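NTF2 domain-containing protein (Chaetomium thermophilum, PDB 4X2H) is of unknown function but carries an NTF2-like domain that pairs with a chain of another protein and may act in nuclear transport, as some NTF2-domain proteins do. Local coordinates at residues 29-34 against 54-59; 47-52 against 178-183; 85-90 against 129-134; 151-156 against 173-178. One frame throughout, in Å; residues are numbered along the deposited sequence.

Contact 1: 29-34 against 54-59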
# COMPACT_ATOMS: atom_id res chain seq x y z
N TYR B 29 11.78 11.76 0.42
CA TYR B 29 11.23 11.68 -0.93
C TYR B 29 12.31 11.78 -2.00
O TYR B 29 13.41 12.28 -1.73
CB TYR B 29 10.19 12.78 -1.14
CG TYR B 29 8.95 12.61 -0.31
CD1 TYR B 29 8.96 12.91 1.05
CD2 TYR B 29 7.77 12.13 -0.87
CE1 TYR B 29 7.83 12.76 1.82
CE2 TYR B 29 6.63 11.97 -0.09
CZ TYR B 29 6.68 12.28 1.25
OH TYR B 29 5.56 12.13 2.02
N VAL B 30 12.01 11.33 -3.22
CA VAL B 30 12.99 11.32 -4.29
C VAL B 30 13.38 12.73 -4.75
O VAL B 30 14.47 12.92 -5.29
CB VAL B 30 12.50 10.53 -5.53
CG1 VAL B 30 12.38 9.04 -5.20
CG2 VAL B 30 11.19 11.12 -6.07
N ASN B 31 12.50 13.70 -4.54
CA ASN B 31 12.69 15.05 -5.09
C ASN B 31 14.04 15.67 -4.74
O ASN B 31 14.68 16.28 -5.59
CB ASN B 31 11.59 15.99 -4.60
CG ASN B 31 10.21 15.54 -5.03
OD1 ASN B 31 9.87 14.36 -4.91
ND2 ASN B 31 9.41 16.47 -5.54
N ASN B 32 14.47 15.51 -3.49
CA ASN B 32 15.69 16.14 -3.02
C ASN B 32 16.87 15.17 -2.97
O ASN B 32 17.75 15.28 -2.12
CB ASN B 32 15.46 16.75 -1.63
CG ASN B 32 14.36 17.80 -1.64
OD1 ASN B 32 14.16 18.51 -2.64
ND2 ASN B 32 13.63 17.91 -0.54
N ASN B 33 16.87 14.22 -3.90
CA ASN B 33 17.96 13.26 -4.03
C ASN B 33 18.86 13.62 -5.20
O ASN B 33 18.37 13.92 -6.30
CB ASN B 33 17.41 11.84 -4.19
CG ASN B 33 18.50 10.80 -4.33
OD1 ASN B 33 18.83 10.37 -5.43
ND2 ASN B 33 19.08 10.42 -3.20
N ALA B 34 20.16 13.60 -4.96
CA ALA B 34 21.15 14.04 -5.95
C ALA B 34 21.11 13.20 -7.22
O ALA B 34 21.07 13.73 -8.33
CB ALA B 34 22.55 13.99 -5.33
N ALA B 54 2.03 19.18 -4.84
CA ALA B 54 3.09 19.33 -5.82
C ALA B 54 4.45 18.88 -5.30
O ALA B 54 5.24 18.31 -6.05
CB ALA B 54 3.17 20.77 -6.30
N THR B 55 4.71 19.14 -4.02
CA THR B 55 6.03 18.86 -3.45
C THR B 55 5.95 18.31 -2.02
O THR B 55 4.99 18.58 -1.30
CB THR B 55 6.91 20.12 -3.42
OG1 THR B 55 6.31 21.11 -2.59
CG2 THR B 55 7.10 20.68 -4.83
N PRO B 56 6.99 17.56 -1.60
CA PRO B 56 7.11 17.09 -0.21
C PRO B 56 7.15 18.24 0.78
O PRO B 56 6.68 18.10 1.92
CB PRO B 56 8.45 16.34 -0.22
CG PRO B 56 8.70 15.99 -1.62
CD PRO B 56 8.08 17.06 -2.45
N GLU B 57 7.71 19.37 0.36
CA GLU B 57 7.78 20.55 1.21
C GLU B 57 6.39 21.07 1.56
O GLU B 57 6.15 21.48 2.70
CB GLU B 57 8.59 21.66 0.52
CG GLU B 57 10.10 21.46 0.56
CD GLU B 57 10.60 20.40 -0.40
OE1 GLU B 57 11.77 19.99 -0.27
OE2 GLU B 57 9.83 19.96 -1.29
N GLU B 58 5.49 21.04 0.59
CA GLU B 58 4.12 21.49 0.84
C GLU B 58 3.41 20.54 1.79
O GLU B 58 2.66 20.96 2.67
CB GLU B 58 3.34 21.62 -0.48
CG GLU B 58 1.92 22.13 -0.28
CD GLU B 58 1.18 22.36 -1.58
OE1 GLU B 58 -0.05 22.57 -1.53
OE2 GLU B 58 1.82 22.33 -2.66
N TRP B 59 3.65 19.24 1.61
CA TRP B 59 3.11 18.23 2.51
C TRP B 59 3.57 18.47 3.94
O TRP B 59 2.78 18.36 4.88
CB TRP B 59 3.51 16.83 2.01
CG TRP B 59 3.24 15.68 2.94
CD1 TRP B 59 4.11 14.66 3.23
CD2 TRP B 59 2.05 15.40 3.68
NE1 TRP B 59 3.54 13.78 4.11
CE2 TRP B 59 2.26 14.21 4.40
CE3 TRP B 59 0.81 16.04 3.80
CZ2 TRP B 59 1.30 13.65 5.23
CZ3 TRP B 59 -0.15 15.49 4.64
CH2 TRP B 59 0.10 14.30 5.33
O HOH W 1 6.51 16.07 -5.54
O HOH W 2 11.06 19.21 -3.47
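Asn32 ND2 gives a nearly straight hydrogen bond to Glu57 OE1 (2.8 Å, 170°), using the carboxylate's syn lone pair, with the acceptor in the amide plane. A water donates to Glu57 OE2 at 2.6 Å and, through a long bond, to Asn32 OD1, so each amide end has its own carboxylate oxygen. Beneath this polar bridge, Pro56 is the apolar centre. With CG anti to the carbonyl carbon (chi1 -67°), the Tyr29 ring is laid along Pro56, whose CB sits over one ring face, 4.0 Å from the centroid in a CH-pi contact; Pro56 CG meets Tyr29 CB at 3.6 Å. The Asn31 amide packs on Pro56 CD; its ND2 reaches Ala54 O through a second water and its OD1 accepts from Ala44 N. Tyr29 OH stops 3.2 Å from Trp59 CD1 and hydrogen-bonds His178 ND1, whereas Trp59 NE1 turns to Tyr15. A leucine in place of Tyr29 would probably leave His178 ND1 without its hydroxyl partner and Pro56 without its aromatic face. Proline suits the first turn of helix 56-66, where no backbone N-H is needed, and Thr55 OG1 caps Glu58 N. Apolar packing thus lies beneath an amide-carboxylate bond on the exposed side.

Contact 2: 47-52 against 178-183; sequences TINGRV and HKYRAY
A parallel strand pairing joins strand 45-48 to the C-terminal strand 173-182, and a type I' turn from Ile48 to Arg51 leads into strand 51-53. Thr47 N donates to His178 O (2.9 Å) and Thr47 O accepts from Tyr180 N (2.8 Å); Asn49 N then continues the pattern to Tyr180 O. Where the backbone turns off, the Asn49 side chain takes over: its OD1 receives Ala182 N at 2.9 Å on a lone pair in the carbonyl plane, a mimic of one more strand residue. Asparagine also tolerates the left-handed backbone conformation of this turn position. In the NTF2-like fold the pairing places a short hairpin beside a long strand of the curved sheet, and Ile48 and Tyr180 share the face covered by helix 56-66. There Ile48 CD1, carried by a CG1 anti to the carbonyl carbon (chi1 -55°), packs on Tyr180 CB at 3.7 Å. Thr47 and Lys179 run side by side on the other face, where a water joins Thr47 OG1 to Lys179 NZ; NZ also bonds a polar side chain of the chain of another protein. Arg181, bent at chi2 (-75°), folds back so that one face of its guanidinium rests on the Asn49-Gly50 peptide, with NH2 3.3 Å from Gly50 CA; a CB on Gly50 would clash. Arg181 NE makes a salt bridge to an acidic side chain of that other protein. Were Arg181 an alanine, this acid would probably lose its countercharge and the peptide the guanidinium resting on it. A water accepts from Gly50 N and probably donates to Tyr180 O.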
# COMPACT_ATOMS: atom_id res chain seq x y z
N THR B 47 -0.55 12.34 -3.11
CA THR B 47 -1.98 12.61 -2.99
C THR B 47 -2.35 12.55 -1.52
O THR B 47 -2.13 11.54 -0.87
CB THR B 47 -2.83 11.61 -3.79
OG1 THR B 47 -2.28 11.44 -5.10
CG2 THR B 47 -4.27 12.10 -3.90
N ILE B 48 -2.90 13.65 -1.00
CA ILE B 48 -3.25 13.74 0.41
C ILE B 48 -4.76 13.92 0.54
O ILE B 48 -5.29 14.99 0.23
CB ILE B 48 -2.53 14.92 1.11
CG1 ILE B 48 -1.01 14.81 0.93
CG2 ILE B 48 -2.90 14.98 2.59
CD1 ILE B 48 -0.39 13.54 1.49
N ASN B 49 -5.44 12.87 0.99
CA ASN B 49 -6.90 12.86 1.08
C ASN B 49 -7.52 13.31 -0.24
O ASN B 49 -8.51 14.03 -0.25
CB ASN B 49 -7.37 13.76 2.23
CG ASN B 49 -7.46 13.02 3.56
OD1 ASN B 49 -7.37 11.80 3.61
ND2 ASN B 49 -7.66 13.76 4.63
N GLY B 50 -6.92 12.88 -1.34
CA GLY B 50 -7.47 13.13 -2.66
C GLY B 50 -7.00 14.41 -3.31
O GLY B 50 -7.38 14.71 -4.44
N ARG B 51 -6.19 15.18 -2.60
CA ARG B 51 -5.59 16.39 -3.17
C ARG B 51 -4.17 16.10 -3.64
O ARG B 51 -3.33 15.68 -2.85
CB ARG B 51 -5.58 17.52 -2.14
CG ARG B 51 -5.09 18.85 -2.70
CD ARG B 51 -4.97 19.89 -1.60
NE ARG B 51 -3.62 20.44 -1.51
CZ ARG B 51 -3.18 21.18 -0.50
NH1 ARG B 51 -3.97 21.47 0.52
NH2 ARG B 51 -1.94 21.64 -0.51
N VAL B 52 -3.90 16.34 -4.91
CA VAL B 52 -2.54 16.16 -5.42
C VAL B 52 -1.68 17.32 -4.92
O VAL B 52 -2.01 18.49 -5.11
CB VAL B 52 -2.50 16.09 -6.96
CG1 VAL B 52 -1.06 16.00 -7.46
CG2 VAL B 52 -3.30 14.88 -7.45
N HIS B 178 3.21 8.44 -2.98
CA HIS B 178 2.63 8.46 -1.65
C HIS B 178 1.16 8.85 -1.76
O HIS B 178 0.85 9.88 -2.34
CB HIS B 178 3.38 9.45 -0.75
CG HIS B 178 2.77 9.63 0.60
ND1 HIS B 178 3.01 10.75 1.37
CD2 HIS B 178 1.94 8.84 1.33
CE1 HIS B 178 2.35 10.64 2.52
NE2 HIS B 178 1.70 9.49 2.51
N LYS B 179 0.29 8.01 -1.22
CA LYS B 179 -1.12 8.36 -1.06
C LYS B 179 -1.51 8.24 0.39
O LYS B 179 -1.31 7.21 1.03
CB LYS B 179 -2.03 7.47 -1.90
CG LYS B 179 -1.69 7.42 -3.37
CD LYS B 179 -2.63 6.47 -4.08
CE LYS B 179 -2.38 6.44 -5.58
NZ LYS B 179 -2.49 7.80 -6.18
N TYR B 180 -2.10 9.32 0.90
CA TYR B 180 -2.55 9.38 2.28
C TYR B 180 -4.06 9.48 2.32
O TYR B 180 -4.66 10.25 1.56
CB TYR B 180 -1.92 10.58 2.98
CG TYR B 180 -2.44 10.87 4.37
CD1 TYR B 180 -3.56 11.66 4.56
CD2 TYR B 180 -1.78 10.38 5.48
CE1 TYR B 180 -4.02 11.94 5.83
CE2 TYR B 180 -2.23 10.66 6.76
CZ TYR B 180 -3.35 11.43 6.93
OH TYR B 180 -3.79 11.70 8.20
N ARG B 181 -4.67 8.69 3.20
CA ARG B 181 -6.10 8.77 3.46
C ARG B 181 -6.35 8.68 4.96
O ARG B 181 -5.79 7.83 5.64
CB ARG B 181 -6.86 7.65 2.75
CG ARG B 181 -7.16 7.94 1.29
CD ARG B 181 -8.29 8.96 1.16
NE ARG B 181 -8.52 9.36 -0.22
CZ ARG B 181 -9.33 10.35 -0.59
NH1 ARG B 181 -9.98 11.05 0.34
NH2 ARG B 181 -9.49 10.64 -1.87
N ALA B 182 -7.19 9.58 5.45
CA ALA B 182 -7.63 9.55 6.83
C ALA B 182 -9.10 9.93 6.87
O ALA B 182 -9.55 10.78 6.11
CB ALA B 182 -6.79 10.50 7.67
N TYR B 183 -9.85 9.27 7.75
CA TYR B 183 -11.29 9.50 7.84
C TYR B 183 -11.82 9.00 9.17
O TYR B 183 -11.12 8.29 9.89
CB TYR B 183 -12.01 8.82 6.68
CG TYR B 183 -11.54 7.41 6.43
CD1 TYR B 183 -12.04 6.34 7.16
CD2 TYR B 183 -10.57 7.14 5.47
CE1 TYR B 183 -11.60 5.05 6.94
CE2 TYR B 183 -10.13 5.86 5.23
CZ TYR B 183 -10.65 4.81 5.97
OH TYR B 183 -10.21 3.53 5.74
OXT TYR B 183 -12.96 9.31 9.55
O HOH W 3 -0.10 9.74 -5.24
O HOH W 4 -5.15 10.46 -1.24

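Contact 3: 85-90 against 129-134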
# COMPACT_ATOMS: atom_id res chain seq x y z
N VAL B 85 -1.55 16.46 17.55
CA VAL B 85 -1.73 15.35 16.61
C VAL B 85 -0.75 14.23 16.90
O VAL B 85 0.43 14.47 17.10
CB VAL B 85 -1.54 15.81 15.14
CG1 VAL B 85 -1.81 14.65 14.18
CG2 VAL B 85 -2.44 16.99 14.81
N ARG B 86 -1.24 12.99 16.90
CA ARG B 86 -0.38 11.83 17.09
C ARG B 86 -0.79 10.69 16.18
O ARG B 86 -1.96 10.30 16.16
CB ARG B 86 -0.41 11.36 18.55
CG ARG B 86 0.65 10.31 18.87
CD ARG B 86 0.54 9.78 20.29
NE ARG B 86 -0.37 8.63 20.42
CZ ARG B 86 -1.46 8.60 21.19
NH1 ARG B 86 -1.83 9.65 21.91
NH2 ARG B 86 -2.20 7.50 21.23
N TYR B 87 0.17 10.18 15.41
CA TYR B 87 -0.04 9.01 14.58
C TYR B 87 0.44 7.74 15.28
O TYR B 87 1.58 7.67 15.73
CB TYR B 87 0.68 9.16 13.23
CG TYR B 87 0.05 10.18 12.32
CD1 TYR B 87 0.30 11.54 12.48
CD2 TYR B 87 -0.81 9.79 11.31
CE1 TYR B 87 -0.28 12.47 11.65
CE2 TYR B 87 -1.40 10.72 10.48
CZ TYR B 87 -1.13 12.06 10.65
OH TYR B 87 -1.71 12.99 9.82
N ASP B 88 -0.44 6.75 15.36
CA ASP B 88 -0.12 5.44 15.92
C ASP B 88 -0.23 4.40 14.83
O ASP B 88 -1.31 4.20 14.28
CB ASP B 88 -1.07 5.08 17.06
CG ASP B 88 -0.77 5.83 18.35
OD1 ASP B 88 0.10 6.72 18.35
OD2 ASP B 88 -1.43 5.52 19.37
N VAL B 89 0.88 3.74 14.50
CA VAL B 89 0.88 2.71 13.48
C VAL B 89 0.41 1.38 14.08
O VAL B 89 0.93 0.94 15.10
CB VAL B 89 2.28 2.52 12.85
CG1 VAL B 89 2.27 1.39 11.84
CG2 VAL B 89 2.73 3.82 12.20
N ASP B 90 -0.56 0.76 13.42
CA ASP B 90 -1.13 -0.50 13.88
C ASP B 90 -0.63 -1.68 13.05
O ASP B 90 -0.50 -2.79 13.56
CB ASP B 90 -2.66 -0.45 13.82
CG ASP B 90 -3.26 0.38 14.94
OD1 ASP B 90 -2.72 0.36 16.07
OD2 ASP B 90 -4.28 1.06 14.70
N GLY B 129 -3.31 2.74 10.67
CA GLY B 129 -3.29 3.04 12.09
C GLY B 129 -4.31 4.11 12.42
O GLY B 129 -5.27 4.30 11.67
N SER B 130 -4.09 4.80 13.53
CA SER B 130 -5.00 5.84 13.97
C SER B 130 -4.29 7.18 14.07
O SER B 130 -3.08 7.25 14.30
CB SER B 130 -5.61 5.48 15.33
OG SER B 130 -6.33 4.26 15.26
N VAL B 131 -5.06 8.24 13.87
CA VAL B 131 -4.61 9.61 14.12
C VAL B 131 -5.40 10.15 15.29
O VAL B 131 -6.63 10.20 15.24
CB VAL B 131 -4.83 10.54 12.92
CG1 VAL B 131 -3.99 11.80 13.07
CG2 VAL B 131 -4.53 9.84 11.61
N TYR B 132 -4.71 10.55 16.35
CA TYR B 132 -5.37 11.12 17.52
C TYR B 132 -5.19 12.62 17.59
O TYR B 132 -4.06 13.12 17.58
CB TYR B 132 -4.83 10.48 18.80
CG TYR B 132 -5.14 9.01 18.90
CD1 TYR B 132 -6.32 8.57 19.48
CD2 TYR B 132 -4.26 8.06 18.42
CE1 TYR B 132 -6.62 7.22 19.57
CE2 TYR B 132 -4.54 6.71 18.51
CZ TYR B 132 -5.72 6.30 19.08
OH TYR B 132 -6.01 4.96 19.17
N PHE B 133 -6.30 13.34 17.64
CA PHE B 133 -6.29 14.79 17.79
C PHE B 133 -6.64 15.19 19.21
O PHE B 133 -7.70 14.83 19.72
CB PHE B 133 -7.26 15.43 16.81
CG PHE B 133 -6.90 15.21 15.38
CD1 PHE B 133 -7.23 14.03 14.74
CD2 PHE B 133 -6.20 16.17 14.68
CE1 PHE B 133 -6.89 13.82 13.40
CE2 PHE B 133 -5.86 15.97 13.35
CZ PHE B 133 -6.20 14.79 12.72
N GLY B 134 -5.74 15.92 19.86
CA GLY B 134 -6.01 16.48 21.17
C GLY B 134 -5.96 15.48 22.32
O GLY B 134 -6.52 15.73 23.39
O HOH W 5 -3.67 3.45 18.83
O HOH W 6 -4.97 2.40 16.59
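The guanidinium of Arg86 lies flat on the Tyr132 ring, planes 19° apart and centres separated by 4.6 Å, with NH2 the nitrogen closest to the ring, 3.5 Å from Tyr132 CD2. At the edge of the same guanidinium sits Asp88, two residues along and on the same face of the sheet: Arg86 NE bonds Asp88 OD1 and Arg86 NH2 bonds Asp88 OD2 (2.8 Å), a side-on, two-nitrogen salt bridge that fixes the rotation of the cation over the tyrosine. CG of Arg86 anti to the backbone N (chi1 -170°) and a bend at chi3 fold the chain into this position. A water links Asp88 OD2 to Tyr132 OH. On the opposite face of the sheet, Val131 CG1 stands over the Tyr87 ring, 3.9 Å from its centroid, while CG2 presses on Tyr87 CE2; the tyrosine hydroxyl goes on to Tyr180. Val85 CG1 and CG2 extend this apolar row to Val131 and Phe133, against helix 56-66. The backbones are held by two hydrogen-bonded pairs, Arg86 with Tyr132 and Asp88 with Ser130, as in Tyr132 N to Arg86 O (2.8 Å). Gly129 fits because a CB there would run into Asp88 O. Strand 83-96 is outermost on this side, and the pair forms an edge of the curved sheet of the NTF2-like fold, its Val85-Tyr87-Val131-Phe133 face turned to the helices.

Contact 4: 151-156 against 173-178; sequences DVFILV and YLIASH
Strands 151-156 and 173-178 run antiparallel, Val156 pairing with Leu174 and Ile154 with Ser177, but a classic beta bulge shifts the register by one between Leu155 and Ile154. At the bulge Ala176 and Ser177 both face Ile154, whose carbonyl O accepts Ala176 N at 2.8 Å and, weakly, Ser177 N at 3.4 Å. Bulges of this kind let the long strands of an NTF2-like sheet curve around the helix they enclose, and the chain duly turns a corner at Ala176. That small residue fits the bend, its methyl touching Val156 CG1. Facing helix 3-20, Leu155 CD2 packs on Ile175 CG1 (3.8 Å), and Ile175 CG2 comes at the edge of the Phe153 ring. These branched aliphatic and aromatic groups suit strand residues packed in a buried core. On the opposite face Ile154 CD1 lies against Ser177 CB, and the Ser177 hydroxyl bonds a polar side chain of the chain of another protein. Back on the face of Leu155 and Ile175, Phe153 and His178 form an offset stack, planes at 19° and centroids 4.4 Å apart. A chi1 of 175° swings the His178 ring away from its own backbone N, alongside Phe153, and points NE2 at Asp151, whose OD2 is hydrogen-bonded to Tyr16 OH. The bond from His178 NE2 to Asp151 OD1 is 2.8 Å long; it lies in the imidazole plane but meets the carboxylate from above, 59° out of its plane.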
# COMPACT_ATOMS: atom_id res chain seq x y z
N ASP B 151 -1.94 4.78 4.71
CA ASP B 151 -0.88 5.33 3.86
C ASP B 151 -0.40 4.25 2.90
O ASP B 151 -0.25 3.10 3.30
CB ASP B 151 0.31 5.81 4.70
CG ASP B 151 0.34 7.31 4.91
OD1 ASP B 151 -0.15 8.07 4.05
OD2 ASP B 151 0.89 7.74 5.95
N VAL B 152 -0.17 4.60 1.64
CA VAL B 152 0.55 3.71 0.75
C VAL B 152 1.71 4.46 0.12
O VAL B 152 1.60 5.65 -0.20
CB VAL B 152 -0.36 3.10 -0.36
CG1 VAL B 152 -1.40 2.16 0.27
CG2 VAL B 152 -1.01 4.18 -1.21
N PHE B 153 2.83 3.76 -0.02
CA PHE B 153 4.05 4.33 -0.58
C PHE B 153 4.62 3.42 -1.63
O PHE B 153 4.55 2.20 -1.51
CB PHE B 153 5.13 4.52 0.49
CG PHE B 153 4.73 5.36 1.66
CD1 PHE B 153 4.16 4.78 2.78
CD2 PHE B 153 4.96 6.73 1.66
CE1 PHE B 153 3.82 5.54 3.87
CE2 PHE B 153 4.61 7.49 2.75
CZ PHE B 153 4.04 6.90 3.85
N ILE B 154 5.21 4.02 -2.66
CA ILE B 154 6.14 3.29 -3.50
C ILE B 154 7.55 3.76 -3.14
O ILE B 154 7.87 4.95 -3.24
CB ILE B 154 5.86 3.47 -5.00
CG1 ILE B 154 4.51 2.85 -5.34
CG2 ILE B 154 6.96 2.80 -5.82
CD1 ILE B 154 4.02 3.16 -6.74
N LEU B 155 8.37 2.82 -2.69
CA LEU B 155 9.74 3.13 -2.30
C LEU B 155 10.73 2.65 -3.34
O LEU B 155 10.56 1.56 -3.90
CB LEU B 155 10.06 2.49 -0.95
CG LEU B 155 9.18 2.91 0.23
CD1 LEU B 155 9.52 2.05 1.42
CD2 LEU B 155 9.36 4.39 0.55
N VAL B 156 11.77 3.45 -3.58
CA VAL B 156 12.84 3.08 -4.52
C VAL B 156 14.20 3.23 -3.83
O VAL B 156 14.33 3.93 -2.83
CB VAL B 156 12.79 3.94 -5.80
CG1 VAL B 156 11.53 3.65 -6.61
CG2 VAL B 156 12.89 5.42 -5.48
N TYR B 173 15.94 3.86 1.32
CA TYR B 173 14.92 3.85 0.29
C TYR B 173 14.06 5.10 0.38
O TYR B 173 13.73 5.56 1.48
CB TYR B 173 14.06 2.58 0.40
CG TYR B 173 14.89 1.34 0.18
CD1 TYR B 173 15.59 0.75 1.23
CD2 TYR B 173 15.02 0.79 -1.09
CE1 TYR B 173 16.38 -0.37 1.02
CE2 TYR B 173 15.80 -0.33 -1.31
CZ TYR B 173 16.48 -0.90 -0.25
OH TYR B 173 17.27 -2.01 -0.46
N LEU B 174 13.72 5.66 -0.78
CA LEU B 174 13.04 6.95 -0.87
C LEU B 174 11.63 6.81 -1.42
O LEU B 174 11.32 5.86 -2.12
CB LEU B 174 13.85 7.90 -1.74
CG LEU B 174 15.27 8.18 -1.25
CD1 LEU B 174 16.08 8.86 -2.34
CD2 LEU B 174 15.25 9.02 0.01
N ILE B 175 10.78 7.78 -1.11
CA ILE B 175 9.40 7.77 -1.56
C ILE B 175 9.27 8.34 -2.97
O ILE B 175 9.56 9.52 -3.20
CB ILE B 175 8.48 8.57 -0.64
CG1 ILE B 175 8.62 8.09 0.81
CG2 ILE B 175 7.03 8.47 -1.10
CD1 ILE B 175 8.11 9.09 1.81
N ALA B 176 8.81 7.50 -3.88
CA ALA B 176 8.54 7.91 -5.26
C ALA B 176 7.07 8.26 -5.45
O ALA B 176 6.72 9.12 -6.25
CB ALA B 176 8.94 6.81 -6.22
N SER B 177 6.21 7.55 -4.72
CA SER B 177 4.77 7.82 -4.70
C SER B 177 4.25 7.68 -3.29
O SER B 177 4.77 6.88 -2.50
CB SER B 177 4.00 6.87 -5.63
OG SER B 177 4.30 7.08 -6.99
N HIS B 178 3.21 8.44 -2.98
CA HIS B 178 2.63 8.46 -1.65
C HIS B 178 1.16 8.85 -1.76
O HIS B 178 0.85 9.88 -2.34
CB HIS B 178 3.38 9.45 -0.75
CG HIS B 178 2.77 9.63 0.60
ND1 HIS B 178 3.01 10.75 1.37
CD2 HIS B 178 1.94 8.84 1.33
CE1 HIS B 178 2.35 10.64 2.52
NE2 HIS B 178 1.70 9.49 2.51

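Contacts 2, 3 and 4 sit on one mixed sheet, whereas contact 1 packs a loop against the start of helix 56-66 beside it. Contact 4, nearest the chain centre, pairs strands 145-157 and 173-182; contact 2 adds strand 45-48 on the other side of 173-182, and contact 3 closes the far edge, its centre about 20 Å from that of contact 4. His178 belongs to contacts 2 and 4 and is hydrogen-bonded through ND1 to Tyr29 OH of contact 1, while Tyr180 and Tyr87 join contacts 2 and 3. Along the chain contacts 1 and 2 cross, and contacts 3 and 4 nest in series inside contact 2, so the C-terminal strand ties early and late segments into one domain.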